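Local coordinates for protein CAS6A (Thermus thermophilus, PDB 4C97) that probably cleaves precursor CRISPR RNA, as a Cas6-family endoribonuclease of the antiviral CRISPR defence, at residues R178-R183 against G198-H203; G18-L23 against V86-P91; S108-L113 against G219-Y224. The protein carries 1 engineered substitution. All blocks are in the same frame, centred on the assembly; numbering follows the deposited sequence.

Interaction 1: residues R178-R183 against G198-H203; sequences RSLEGR and GRVVYH
Glu181 and Arg199 exchange both of their backbone hydrogen bonds, and the one from Arg199 N to Glu181 O (2.8 Å) is nearly straight, with 168° at the hydrogen. Two residues further on, Val201 N gives to Ser179 O over 2.8 Å. The return bond is shared: Val201 O takes Arg178 N at 2.8 Å, while Ser179 N reaches the same oxygen only weakly, at 3.4 Å. Arg178 and Ser179 thus face one residue, Val201, which makes a classic beta bulge where the chain turns a corner at Arg178. A water adds to the pairing on the face of Glu181 and Ser179, donating to Arg199 O and lying 3.0 Å from Ser179 OG; its link to Arg199 NH1 is weak. The Arg199 side chain runs extended over this face, and its guanidinium goes on to Glu241.

Strands 176-186 and 199-203 are the second and third core strands of the C-terminal ferredoxin-like domain of Cas6, the RAMP fold, and 121-127 flanks 199-203 on its other side. There Asp121 OD1 is the partner of both Arg178 NH2 (salt bridge) and His203 ND1 (hydrogen bond). These two nitrogens lie close but are not bonded to each other, with guanidinium and ring planes 30° apart.

Ser179 OG sits between its own backbone N and carbonyl carbon (chi1 60°), a rotamer that brings it up against Val201, 3.2 Å from CG2. On the reverse face Leu180 and Val200 run alongside each other, CD1 of the leucine 4.0 Å from CG2 of the valine. Next to them Gly182 and Gly198 form a non-hydrogen-bonded pair, CA atoms 4.1 Å apart, a closeness possible because neither carries a CB; the backbone angles of both suit glycine.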
ATOM      1  N   ARG A 178       6.908 -19.236   5.717  1.00 12.69           N
ATOM      2  CA  ARG A 178       8.030 -19.672   6.535  1.00 15.10           C
ATOM      3  C   ARG A 178       7.873 -19.215   7.988  1.00 18.18           C
ATOM      4  O   ARG A 178       8.174 -19.961   8.907  1.00 16.29           O
ATOM      5  CB  ARG A 178       9.365 -19.161   5.972  1.00 15.41           C
ATOM      6  CG  ARG A 178      10.540 -19.366   6.910  1.00 34.08           C
ATOM      7  CD  ARG A 178      11.750 -18.636   6.396  1.00 46.41           C
ATOM      8  NE  ARG A 178      12.260 -19.287   5.200  1.00 48.94           N
ATOM      9  CZ  ARG A 178      13.141 -18.740   4.375  1.00 59.60           C
ATOM     10  NH1 ARG A 178      13.605 -17.518   4.611  1.00 67.71           N
ATOM     11  NH2 ARG A 178      13.557 -19.414   3.316  1.00 49.14           N
ATOM     12  N   SER A 179       7.442 -17.977   8.202  1.00 14.71           N
ATOM     13  CA  SER A 179       7.189 -17.494   9.547  1.00 13.61           C
ATOM     14  C   SER A 179       6.082 -16.453   9.569  1.00 11.40           C
ATOM     15  O   SER A 179       5.810 -15.772   8.567  1.00 11.11           O
ATOM     16  CB  SER A 179       8.444 -16.906  10.180  1.00 15.71           C
ATOM     17  OG  SER A 179       8.916 -15.827   9.417  1.00 21.15           O
ATOM     18  N   LEU A 180       5.458 -16.332  10.733  1.00 11.68           N
ATOM     19  CA  LEU A 180       4.420 -15.327  10.939  1.00 11.02           C
ATOM     20  C   LEU A 180       4.448 -14.872  12.370  1.00 11.98           C
ATOM     21  O   LEU A 180       4.615 -15.683  13.279  1.00 13.83           O
ATOM     22  CB  LEU A 180       3.046 -15.890  10.592  1.00 10.82           C
ATOM     23  CG  LEU A 180       1.781 -15.081  10.864  1.00 13.39           C
ATOM     24  CD1 LEU A 180       0.715 -15.482   9.851  1.00 16.45           C
ATOM     25  CD2 LEU A 180       1.247 -15.254  12.294  1.00 13.16           C
ATOM     26  N   GLU A 181       4.285 -13.570  12.574  1.00 11.40           N
ATOM     27  CA  GLU A 181       4.162 -13.036  13.914  1.00 12.19           C
ATOM     28  C   GLU A 181       3.304 -11.808  13.873  1.00 12.21           C
ATOM     29  O   GLU A 181       3.615 -10.849  13.174  1.00 11.12           O
ATOM     30  CB  GLU A 181       5.519 -12.712  14.532  1.00 16.30           C
ATOM     31  CG  GLU A 181       5.381 -12.184  15.930  1.00 20.37           C
ATOM     32  CD  GLU A 181       6.687 -12.085  16.692  1.00 29.48           C
ATOM     33  OE1 GLU A 181       7.746 -11.926  16.056  1.00 27.67           O
ATOM     34  OE2 GLU A 181       6.637 -12.158  17.936  1.00 35.21           O
ATOM     35  N   GLY A 182       2.231 -11.816  14.645  1.00 11.97           N
ATOM     36  CA  GLY A 182       1.379 -10.646  14.655  1.00 11.60           C
ATOM     37  C   GLY A 182       0.070 -10.863  15.350  1.00 12.10           C
ATOM     38  O   GLY A 182      -0.092 -11.827  16.116  1.00 13.02           O
ATOM     39  N   ARG A 183      -0.856  -9.962  15.080  1.00 11.67           N
ATOM     40  CA  ARG A 183      -2.166 -10.016  15.742  1.00 12.35           C
ATOM     41  C   ARG A 183      -3.168  -9.240  14.917  1.00 11.61           C
ATOM     42  O   ARG A 183      -2.784  -8.432  14.069  1.00 12.61           O
ATOM     43  CB  ARG A 183      -2.093  -9.435  17.151  1.00 13.73           C
ATOM     44  CG  ARG A 183      -1.847  -7.959  17.179  1.00 15.98           C
ATOM     45  CD  ARG A 183      -1.861  -7.326  18.554  1.00 29.02           C
ATOM     46  NE  ARG A 183      -1.496  -5.908  18.436  1.00 48.81           N
ATOM     47  CZ  ARG A 183      -1.363  -5.062  19.453  1.00 66.20           C
ATOM     48  NH1 ARG A 183      -1.559  -5.467  20.699  1.00 65.12           N
ATOM     49  NH2 ARG A 183      -1.023  -3.803  19.213  1.00 73.43           N
ATOM     50  N   GLY A 198       1.611  -7.030  11.629  1.00  9.42           N
ATOM     51  CA  GLY A 198       2.736  -7.879  11.988  1.00  9.98           C
ATOM     52  C   GLY A 198       3.625  -8.206  10.804  1.00  9.61           C
ATOM     53  O   GLY A 198       3.672  -7.459   9.850  1.00 11.66           O
ATOM     54  N   ARG A 199       4.335  -9.327  10.890  1.00 10.56           N
ATOM     55  CA  ARG A 199       5.309  -9.680   9.874  1.00  9.90           C
ATOM     56  C   ARG A 199       5.080 -11.105   9.413  1.00 10.29           C
ATOM     57  O   ARG A 199       4.908 -12.015  10.243  1.00 13.05           O
ATOM     58  CB  ARG A 199       6.718  -9.549  10.452  1.00 10.68           C
ATOM     59  CG  ARG A 199       7.841  -9.912   9.520  1.00 25.44           C
ATOM     60  CD  ARG A 199       9.169  -9.620  10.223  1.00 32.72           C
ATOM     61  NE  ARG A 199      10.330  -9.716   9.347  1.00 38.51           N
ATOM     62  CZ  ARG A 199      10.942 -10.851   9.049  1.00 40.82           C
ATOM     63  NH1 ARG A 199      10.489 -11.990   9.545  1.00 47.77           N
ATOM     64  NH2 ARG A 199      12.001 -10.847   8.250  1.00 48.45           N
ATOM     65  N   VAL A 200       5.086 -11.298   8.096  1.00  9.81           N
ATOM     66  CA  VAL A 200       4.998 -12.647   7.546  1.00  9.54           C
ATOM     67  C   VAL A 200       6.130 -12.833   6.535  1.00 10.91           C
ATOM     68  O   VAL A 200       6.386 -11.949   5.728  1.00 12.39           O
ATOM     69  CB  VAL A 200       3.639 -12.888   6.853  1.00  9.10           C
ATOM     70  CG1 VAL A 200       3.568 -14.326   6.371  1.00  9.75           C
ATOM     71  CG2 VAL A 200       2.477 -12.596   7.805  1.00 10.05           C
ATOM     72  N   VAL A 201       6.810 -13.984   6.597  1.00 11.07           N
ATOM     73  CA  VAL A 201       7.782 -14.322   5.564  1.00 11.84           C
ATOM     74  C   VAL A 201       7.210 -15.435   4.682  1.00 10.19           C
ATOM     75  O   VAL A 201       6.952 -16.541   5.140  1.00 10.88           O
ATOM     76  CB  VAL A 201       9.128 -14.728   6.161  1.00 13.33           C
ATOM     77  CG1 VAL A 201      10.138 -14.972   5.046  1.00 15.89           C
ATOM     78  CG2 VAL A 201       9.638 -13.654   7.120  1.00 12.77           C
ATOM     79  N   TYR A 202       7.028 -15.094   3.414  1.00 10.02           N
ATOM     80  CA  TYR A 202       6.551 -15.985   2.361  1.00 11.61           C
ATOM     81  C   TYR A 202       7.725 -16.620   1.661  1.00 13.19           C
ATOM     82  O   TYR A 202       8.799 -16.022   1.554  1.00 12.25           O
ATOM     83  CB  TYR A 202       5.693 -15.207   1.346  1.00  9.09           C
ATOM     84  CG  TYR A 202       4.508 -14.571   2.031  1.00  9.83           C
ATOM     85  CD1 TYR A 202       3.352 -15.301   2.270  1.00 10.74           C
ATOM     86  CD2 TYR A 202       4.571 -13.263   2.488  1.00  9.74           C
ATOM     87  CE1 TYR A 202       2.283 -14.740   2.931  1.00  9.37           C
ATOM     88  CE2 TYR A 202       3.504 -12.682   3.149  1.00  9.01           C
ATOM     89  CZ  TYR A 202       2.361 -13.438   3.370  1.00  9.34           C
ATOM     90  OH  TYR A 202       1.302 -12.913   4.050  1.00 11.00           O
ATOM     91  N   HIS A 203       7.523 -17.847   1.197  1.00 11.85           N
ATOM     92  CA  HIS A 203       8.581 -18.575   0.542  1.00 11.07           C
ATOM     93  C   HIS A 203       7.986 -19.388  -0.585  1.00 14.91           C
ATOM     94  O   HIS A 203       6.998 -20.106  -0.375  1.00 15.00           O
ATOM     95  CB  HIS A 203       9.259 -19.492   1.533  1.00 12.07           C
ATOM     96  CG  HIS A 203      10.227 -20.425   0.896  1.00 16.89           C
ATOM     97  ND1 HIS A 203      11.430 -19.997   0.387  1.00 18.85           N
ATOM     98  CD2 HIS A 203      10.169 -21.755   0.669  1.00 18.51           C
ATOM     99  CE1 HIS A 203      12.082 -21.028  -0.122  1.00 20.98           C
ATOM    100  NE2 HIS A 203      11.332 -22.109   0.033  1.00 22.41           N
TER
HETATM  101  O   HOH W   1       7.646 -13.491  10.755  1.00 21.31           O

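Interaction 2: residues G18-L23 against V86-P91; sequences GLPEPL and VRLGPP
Glu21 drapes its side chain past the Gly89-Pro90 turn while its backbone N donates to Leu88 O, 2.9 Å away and nearly straight at 169°. That bond leaves the carbonyl at a slant, the donor standing 24° from the carbonyl plane. The same oxygen also meets the CA of Pro20 at 3.4 Å, a CA-H...O contact, so two neighbouring residues close on one acceptor.

The glutamate has CG beside its backbone N and anti to the carbonyl carbon (chi1 -67°), and beyond CG the chain is extended. This carries the carboxylate along the turn and past the CD corner of the Pro90 ring: OE1 stops 3.6 Å from Gly89 CA, and CD lies 3.8 Å from Pro90 CD. The carboxylate meets the turn through CH groups, Gly89 CA and Pro90 CD, and takes no hydrogen bond from it. Pro90 CD also leans on the carbonyl of Leu19, 3.7 Å from its O.

Deeper in, Pro20 CB meets Leu88 CB at 4.1 Å. The Leu88 side chain, its CG likewise beside the backbone N, continues into the core against Leu14, Leu25 and Phe28, and Pro20 rests on Leu14 and Phe92. Within the turn Leu88 N bonds to Pro90 O, which keeps this bend compact.

Glu21 holds the N-cap position of helix 22-36. The contact therefore joins the connection between the first strand and first helix of the N-terminal ferredoxin-like domain to the tight turn of the beta-hairpin formed by strands 85-87 and 91-109 at the edge of that domain's sheet.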
ATOM      1  N   GLY A  18      -3.879  15.039  17.462  1.00 45.63           N
ATOM      2  CA  GLY A  18      -4.527  13.802  17.064  1.00 48.42           C
ATOM      3  C   GLY A  18      -3.897  13.146  15.855  1.00 40.69           C
ATOM      4  O   GLY A  18      -2.785  13.484  15.454  1.00 35.55           O
ATOM      5  N   LEU A  19      -4.616  12.186  15.283  1.00 30.40           N
ATOM      6  CA  LEU A  19      -4.184  11.535  14.067  1.00 29.48           C
ATOM      7  C   LEU A  19      -5.242  11.669  13.006  1.00 22.75           C
ATOM      8  O   LEU A  19      -6.413  11.856  13.307  1.00 23.30           O
ATOM      9  CB  LEU A  19      -3.906  10.061  14.316  1.00 42.19           C
ATOM     10  CG  LEU A  19      -2.644   9.811  15.131  1.00 44.53           C
ATOM     11  CD1 LEU A  19      -2.928   8.795  16.212  1.00 51.64           C
ATOM     12  CD2 LEU A  19      -1.528   9.354  14.200  1.00 33.62           C
ATOM     13  N   PRO A  20      -4.831  11.577  11.749  1.00 18.10           N
ATOM     14  CA  PRO A  20      -5.847  11.571  10.702  1.00 17.69           C
ATOM     15  C   PRO A  20      -6.804  10.414  10.878  1.00 16.85           C
ATOM     16  O   PRO A  20      -6.440   9.385  11.467  1.00 18.12           O
ATOM     17  CB  PRO A  20      -5.028  11.370   9.424  1.00 17.46           C
ATOM     18  CG  PRO A  20      -3.675  11.767   9.759  1.00 22.05           C
ATOM     19  CD  PRO A  20      -3.481  11.418  11.186  1.00 20.60           C
ATOM     20  N   GLU A  21      -8.025  10.614  10.397  1.00 16.76           N
ATOM     21  CA  GLU A  21      -9.076   9.614  10.435  1.00 16.98           C
ATOM     22  C   GLU A  21      -9.289   9.097   9.012  1.00 18.51           C
ATOM     23  O   GLU A  21      -9.189   9.860   8.060  1.00 18.96           O
ATOM     24  CB  GLU A  21     -10.346  10.236  10.977  1.00 21.23           C
ATOM     25  CG  GLU A  21     -10.207  10.623  12.421  1.00 23.15           C
ATOM     26  CD  GLU A  21     -11.421  11.332  12.968  1.00 27.42           C
ATOM     27  OE1 GLU A  21     -12.382  11.588  12.202  1.00 26.38           O
ATOM     28  OE2 GLU A  21     -11.408  11.634  14.183  1.00 34.97           O
ATOM     29  N   PRO A  22      -9.525   7.786   8.863  1.00 17.47           N
ATOM     30  CA  PRO A  22      -9.667   7.167   7.542  1.00 14.37           C
ATOM     31  C   PRO A  22     -10.643   7.872   6.597  1.00 13.55           C
ATOM     32  O   PRO A  22     -10.307   8.226   5.465  1.00 14.43           O
ATOM     33  CB  PRO A  22     -10.192   5.776   7.883  1.00 20.61           C
ATOM     34  CG  PRO A  22      -9.626   5.477   9.215  1.00 20.39           C
ATOM     35  CD  PRO A  22      -9.480   6.781   9.932  1.00 14.06           C
ATOM     36  N   LEU A  23     -11.863   8.079   7.076  1.00 16.36           N
ATOM     37  CA  LEU A  23     -12.874   8.723   6.241  1.00 14.20           C
ATOM     38  C   LEU A  23     -12.562  10.199   5.954  1.00 14.41           C
ATOM     39  O   LEU A  23     -12.773  10.664   4.829  1.00 17.31           O
ATOM     40  CB  LEU A  23     -14.262   8.530   6.831  1.00 19.31           C
ATOM     41  CG  LEU A  23     -14.623   7.052   6.643  1.00 27.42           C
ATOM     42  CD1 LEU A  23     -15.442   6.560   7.764  1.00 24.10           C
ATOM     43  CD2 LEU A  23     -15.310   6.829   5.302  1.00 25.72           C
ATOM     44  N   VAL A  86      -5.791  21.681   6.514  1.00 27.43           N
ATOM     45  CA  VAL A  86      -6.689  20.727   5.876  1.00 26.32           C
ATOM     46  C   VAL A  86      -7.380  19.918   6.952  1.00 32.13           C
ATOM     47  O   VAL A  86      -6.809  19.671   8.012  1.00 34.47           O
ATOM     48  CB  VAL A  86      -5.922  19.735   4.963  1.00 25.12           C
ATOM     49  CG1 VAL A  86      -5.296  20.471   3.800  1.00 30.66           C
ATOM     50  CG2 VAL A  86      -4.855  18.993   5.747  1.00 26.07           C
ATOM     51  N   ARG A  87      -8.603  19.490   6.677  1.00 25.11           N
ATOM     52  CA  ARG A  87      -9.305  18.607   7.589  1.00 24.23           C
ATOM     53  C   ARG A  87      -9.147  17.171   7.129  1.00 22.64           C
ATOM     54  O   ARG A  87      -9.527  16.828   6.014  1.00 23.61           O
ATOM     55  CB  ARG A  87     -10.782  18.967   7.651  1.00 25.01           C
ATOM     56  CG  ARG A  87     -11.033  20.409   8.090  1.00 26.88           C
ATOM     57  CD  ARG A  87     -12.490  20.650   8.432  1.00 33.78           C
ATOM     58  NE  ARG A  87     -12.886  20.004   9.683  1.00 32.24           N
ATOM     59  CZ  ARG A  87     -12.644  20.502  10.893  1.00 34.09           C
ATOM     60  NH1 ARG A  87     -12.009  21.653  11.021  1.00 37.15           N
ATOM     61  NH2 ARG A  87     -13.045  19.845  11.971  1.00 34.57           N
ATOM     62  N   LEU A  88      -8.587  16.345   8.009  1.00 21.82           N
ATOM     63  CA  LEU A  88      -8.423  14.923   7.756  1.00 20.40           C
ATOM     64  C   LEU A  88      -9.097  14.203   8.906  1.00 22.85           C
ATOM     65  O   LEU A  88      -8.510  13.327   9.537  1.00 19.86           O
ATOM     66  CB  LEU A  88      -6.939  14.556   7.717  1.00 19.99           C
ATOM     67  CG  LEU A  88      -6.097  15.369   6.739  1.00 20.65           C
ATOM     68  CD1 LEU A  88      -4.628  15.011   6.870  1.00 21.65           C
ATOM     69  CD2 LEU A  88      -6.571  15.170   5.316  1.00 25.07           C
ATOM     70  N   GLY A  89     -10.331  14.606   9.175  1.00 22.07           N
ATOM     71  CA  GLY A  89     -10.959  14.356  10.455  1.00 22.10           C
ATOM     72  C   GLY A  89     -10.670  15.607  11.251  1.00 23.65           C
ATOM     73  O   GLY A  89     -11.241  16.669  10.971  1.00 27.01           O
ATOM     74  N   PRO A  90      -9.745  15.522  12.212  1.00 24.65           N
ATOM     75  CA  PRO A  90      -9.307  16.782  12.819  1.00 29.13           C
ATOM     76  C   PRO A  90      -8.612  17.682  11.794  1.00 23.25           C
ATOM     77  O   PRO A  90      -8.159  17.193  10.752  1.00 21.76           O
ATOM     78  CB  PRO A  90      -8.285  16.333  13.863  1.00 26.10           C
ATOM     79  CG  PRO A  90      -8.559  14.886  14.105  1.00 29.21           C
ATOM     80  CD  PRO A  90      -9.088  14.348  12.814  1.00 25.77           C
ATOM     81  N   PRO A  91      -8.495  18.976  12.102  1.00 21.37           N
ATOM     82  CA  PRO A  91      -7.724  19.891  11.253  1.00 21.27           C
ATOM     83  C   PRO A  91      -6.225  19.752  11.509  1.00 28.01           C
ATOM     84  O   PRO A  91      -5.810  19.594  12.657  1.00 23.51           O
ATOM     85  CB  PRO A  91      -8.204  21.259  11.709  1.00 22.84           C
ATOM     86  CG  PRO A  91      -8.595  21.054  13.146  1.00 31.00           C
ATOM     87  CD  PRO A  91      -9.157  19.679  13.216  1.00 25.37           C
TER

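Interaction 3: residues S108-L113 against G219-Y224; sequences STYPRL and GRFAFY
Leu113 carries the apolar part, wedging its two methyls against helix 209-225. CD1 meets Phe221 CD1 at 3.7 Å, and CD2 lies 3.8 Å from Arg220 CB; the leucine and the arginine pass one another heading opposite ways. In the conformer described, Arg220 CD also packs on a carbonyl, 3.5 Å from Leu113 O. The CD2 methyl of the leucine approaches the ring of Tyr224 more loosely.

Among the aromatic groups, Tyr110 brings CE2 and OH to the CE1 corner of Phe221, CE2 at 3.7 Å from Phe221 CE1. The phenol oxygen lies near the plane of the phenylalanine ring, at its edge, and is itself hydrogen-bonded to Leu66 O. Phe221 reaches this spot because its CG is anti to the backbone N (chi1 -175°). Tyr224, whose CG is instead beside its N, brings OH to Ser108 CB at 3.4 Å.

Polar contacts are few. A water donates to Leu113 O over 2.7 Å; its link to Arg220 NH1 is weak and doubtful, since that side chain has two conformers. Thr109 N-caps the short helix with a weak bond from Arg112 N to OG1.

With Leu7 of strand 6-15 touching Tyr110, Leu113, Phe221 and Tyr224 alike, this is an interdomain seam of the two-domain Cas6 architecture: the start of the interdomain linker packs on helix 209-225, between the third and fourth core strands of the C-terminal ferredoxin-like domain.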
ATOM      1  N   SER A 108       9.055   5.988  -7.766  1.00 14.88           N
ATOM      2  CA  SER A 108       9.773   5.002  -8.558  1.00 14.92           C
ATOM      3  C   SER A 108       9.088   4.805  -9.900  1.00 12.76           C
ATOM      4  O   SER A 108       8.208   5.598 -10.301  1.00 13.93           O
ATOM      5  CB  SER A 108       9.883   3.672  -7.808  1.00 21.40           C
ATOM      6  OG  SER A 108      10.891   2.857  -8.395  1.00 20.20           O
ATOM      7  N   THR A 109       9.477   3.744 -10.601  1.00 13.20           N
ATOM      8  CA  THR A 109       8.861   3.429 -11.876  1.00 12.38           C
ATOM      9  C   THR A 109       8.559   1.947 -11.900  1.00 12.38           C
ATOM     10  O   THR A 109       9.177   1.149 -11.168  1.00 12.29           O
ATOM     11  CB  THR A 109       9.775   3.743 -13.072  1.00 14.97           C
ATOM     12  OG1 THR A 109      10.915   2.897 -13.001  1.00 12.52           O
ATOM     13  CG2 THR A 109      10.204   5.212 -13.093  1.00 14.36           C
ATOM     14  N   TYR A 110       7.623   1.550 -12.755  1.00 12.97           N
ATOM     15  CA  TYR A 110       7.256   0.141 -12.803  1.00 14.61           C
ATOM     16  C   TYR A 110       8.427  -0.752 -13.200  1.00 12.88           C
ATOM     17  O   TYR A 110       8.627  -1.793 -12.577  1.00 11.92           O
ATOM     18  CB  TYR A 110       6.012  -0.120 -13.663  1.00 11.66           C
ATOM     19  CG  TYR A 110       4.736   0.225 -12.906  1.00 14.69           C
ATOM     20  CD1 TYR A 110       4.186   1.510 -12.932  1.00 14.12           C
ATOM     21  CD2 TYR A 110       4.111  -0.729 -12.152  1.00 14.10           C
ATOM     22  CE1 TYR A 110       3.032   1.806 -12.228  1.00 14.05           C
ATOM     23  CE2 TYR A 110       2.954  -0.439 -11.434  1.00 13.61           C
ATOM     24  CZ  TYR A 110       2.437   0.826 -11.470  1.00 13.37           C
ATOM     25  OH  TYR A 110       1.304   1.089 -10.744  1.00 14.05           O
ATOM     26  N   PRO A 111       9.264  -0.327 -14.169  1.00 13.22           N
ATOM     27  CA  PRO A 111      10.401  -1.210 -14.440  1.00 12.38           C
ATOM     28  C   PRO A 111      11.277  -1.438 -13.208  1.00 11.14           C
ATOM     29  O   PRO A 111      11.809  -2.544 -13.000  1.00 13.50           O
ATOM     30  CB  PRO A 111      11.156  -0.470 -15.548  1.00 13.31           C
ATOM     31  CG  PRO A 111      10.064   0.275 -16.264  1.00 12.51           C
ATOM     32  CD  PRO A 111       9.159   0.745 -15.180  1.00 12.17           C
ATOM     33  N   ARG A 112      11.389  -0.426 -12.364  1.00 11.03           N
ATOM     34  CA  ARG A 112      12.226  -0.556 -11.183  1.00 10.78           C
ATOM     35  C   ARG A 112      11.629  -1.520 -10.167  1.00 12.93           C
ATOM     36  O   ARG A 112      12.356  -2.031  -9.319  1.00 12.69           O
ATOM     37  CB  ARG A 112      12.510   0.806 -10.552  1.00 11.68           C
ATOM     38  CG  ARG A 112      13.596   1.548 -11.316  1.00 11.74           C
ATOM     39  CD  ARG A 112      13.799   2.968 -10.831  1.00 11.70           C
ATOM     40  NE  ARG A 112      14.975   3.500 -11.503  1.00 12.57           N
ATOM     41  CZ  ARG A 112      16.222   3.318 -11.092  1.00 19.48           C
ATOM     42  NH1 ARG A 112      16.460   2.665  -9.958  1.00 15.36           N
ATOM     43  NH2 ARG A 112      17.225   3.799 -11.820  1.00 17.18           N
ATOM     44  N   LEU A 113      10.334  -1.804 -10.273  1.00 12.32           N
ATOM     45  CA  LEU A 113       9.763  -2.759  -9.332  1.00  9.95           C
ATOM     46  C   LEU A 113      10.337  -4.127  -9.618  1.00 12.58           C
ATOM     47  O   LEU A 113      10.311  -4.991  -8.739  1.00 11.56           O
ATOM     48  CB  LEU A 113       8.254  -2.830  -9.445  1.00 12.44           C
ATOM     49  CG  LEU A 113       7.503  -1.557  -9.084  1.00 14.15           C
ATOM     50  CD1 LEU A 113       6.039  -1.759  -9.375  1.00 15.50           C
ATOM     51  CD2 LEU A 113       7.729  -1.126  -7.628  1.00 14.97           C
ATOM     52  N   GLY A 219       6.511  -7.658  -3.873  1.00  8.55           N
ATOM     53  CA  GLY A 219       7.070  -7.057  -2.669  1.00  8.12           C
ATOM     54  C   GLY A 219       7.343  -5.564  -2.772  1.00  8.27           C
ATOM     55  O   GLY A 219       6.908  -4.784  -1.915  1.00 10.10           O
ATOM     56  N   ARG A 220       8.055  -5.157  -3.807  1.00 10.68           N
ATOM     57  CA  ARG A 220       8.331  -3.733  -4.013  0.50  9.31           C
ATOM     58  C   ARG A 220       7.058  -2.918  -4.258  1.00  8.97           C
ATOM     59  O   ARG A 220       6.941  -1.777  -3.795  1.00 11.29           O
ATOM     60  CB  ARG A 220       9.330  -3.519  -5.151  0.50 11.12           C
ATOM     61  CG  ARG A 220      10.750  -3.972  -4.824  0.50 12.09           C
ATOM     62  CD  ARG A 220      11.785  -3.544  -5.858  0.50 17.26           C
ATOM     63  NE  ARG A 220      13.062  -3.259  -5.217  0.50 26.85           N
ATOM     64  CZ  ARG A 220      13.932  -4.182  -4.812  0.50 31.50           C
ATOM     65  NH1 ARG A 220      13.685  -5.474  -4.982  0.50 21.95           N
ATOM     66  NH2 ARG A 220      15.060  -3.802  -4.226  0.50 46.20           N
ATOM     67  N   PHE A 221       6.106  -3.486  -4.999  1.00  9.11           N
ATOM     68  CA  PHE A 221       4.858  -2.792  -5.302  1.00  8.77           C
ATOM     69  C   PHE A 221       4.007  -2.563  -4.064  1.00  8.59           C
ATOM     70  O   PHE A 221       3.305  -1.536  -3.953  1.00 10.04           O
ATOM     71  CB  PHE A 221       4.100  -3.617  -6.329  1.00  8.95           C
ATOM     72  CG  PHE A 221       2.850  -2.998  -6.830  1.00  7.98           C
ATOM     73  CD1 PHE A 221       2.864  -1.783  -7.496  1.00  8.70           C
ATOM     74  CD2 PHE A 221       1.628  -3.652  -6.679  1.00 10.36           C
ATOM     75  CE1 PHE A 221       1.703  -1.235  -7.995  1.00 10.20           C
ATOM     76  CE2 PHE A 221       0.474  -3.087  -7.169  1.00 10.79           C
ATOM     77  CZ  PHE A 221       0.518  -1.885  -7.839  1.00  8.93           C
ATOM     78  N   ALA A 222       4.050  -3.535  -3.135  1.00  8.80           N
ATOM     79  CA  ALA A 222       3.286  -3.401  -1.889  1.00  9.83           C
ATOM     80  C   ALA A 222       3.427  -2.041  -1.161  1.00  7.12           C
ATOM     81  O   ALA A 222       2.443  -1.496  -0.626  1.00  8.37           O
ATOM     82  CB  ALA A 222       3.614  -4.554  -0.956  1.00 11.03           C
ATOM     83  N   PHE A 223       4.630  -1.485  -1.170  1.00  7.17           N
ATOM     84  CA  PHE A 223       4.914  -0.192  -0.556  1.00  9.20           C
ATOM     85  C   PHE A 223       3.951   0.874  -1.081  1.00  9.51           C
ATOM     86  O   PHE A 223       3.527   1.771  -0.348  1.00 10.64           O
ATOM     87  CB  PHE A 223       6.351   0.216  -0.902  1.00  9.12           C
ATOM     88  CG  PHE A 223       6.773   1.545  -0.345  1.00 10.50           C
ATOM     89  CD1 PHE A 223       7.189   1.668   0.968  1.00 12.72           C
ATOM     90  CD2 PHE A 223       6.795   2.679  -1.150  1.00 11.45           C
ATOM     91  CE1 PHE A 223       7.593   2.871   1.473  1.00 12.59           C
ATOM     92  CE2 PHE A 223       7.199   3.885  -0.647  1.00 11.31           C
ATOM     93  CZ  PHE A 223       7.617   3.995   0.659  1.00 13.46           C
ATOM     94  N   TYR A 224       3.658   0.795  -2.374  1.00 10.17           N
ATOM     95  CA  TYR A 224       2.798   1.771  -3.046  1.00 10.89           C
ATOM     96  C   TYR A 224       1.330   1.371  -2.981  1.00 13.26           C
ATOM     97  O   TYR A 224       0.474   2.209  -2.686  1.00 14.26           O
ATOM     98  CB  TYR A 224       3.237   1.957  -4.503  1.00 10.00           C
ATOM     99  CG  TYR A 224       4.641   2.490  -4.583  1.00 11.18           C
ATOM    100  CD1 TYR A 224       4.897   3.844  -4.395  1.00 11.03           C
ATOM    101  CD2 TYR A 224       5.714   1.648  -4.813  1.00 12.67           C
ATOM    102  CE1 TYR A 224       6.166   4.342  -4.429  1.00 13.13           C
ATOM    103  CE2 TYR A 224       7.006   2.146  -4.866  1.00 11.70           C
ATOM    104  CZ  TYR A 224       7.223   3.492  -4.675  1.00 13.88           C
ATOM    105  OH  TYR A 224       8.495   3.997  -4.701  1.00 17.05           O
TER
HETATM  106  O   HOH W   2      12.231  -6.613  -7.725  1.00 13.18           O

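In the fold
From the N terminus, the chain leaves strand 6-15 through 18-23 and returns at 86-91, where interaction 2 closes a 62-residue loop within the N-terminal domain. Strand 91-109 then runs across that domain to 108-113, the start of interaction 3, which closes only at 219-224. Interaction 1 opens and closes within this longer loop, joining 178-183 to 198-203 in the second sheet. No two contacts cross: interaction 2 precedes the others in series. Interactions 1 and 2 each lie within one domain, their centres 31 Å apart, whereas interaction 3 ties the two domains, and its helix 209-225 follows directly on strand 199-203 of interaction 1.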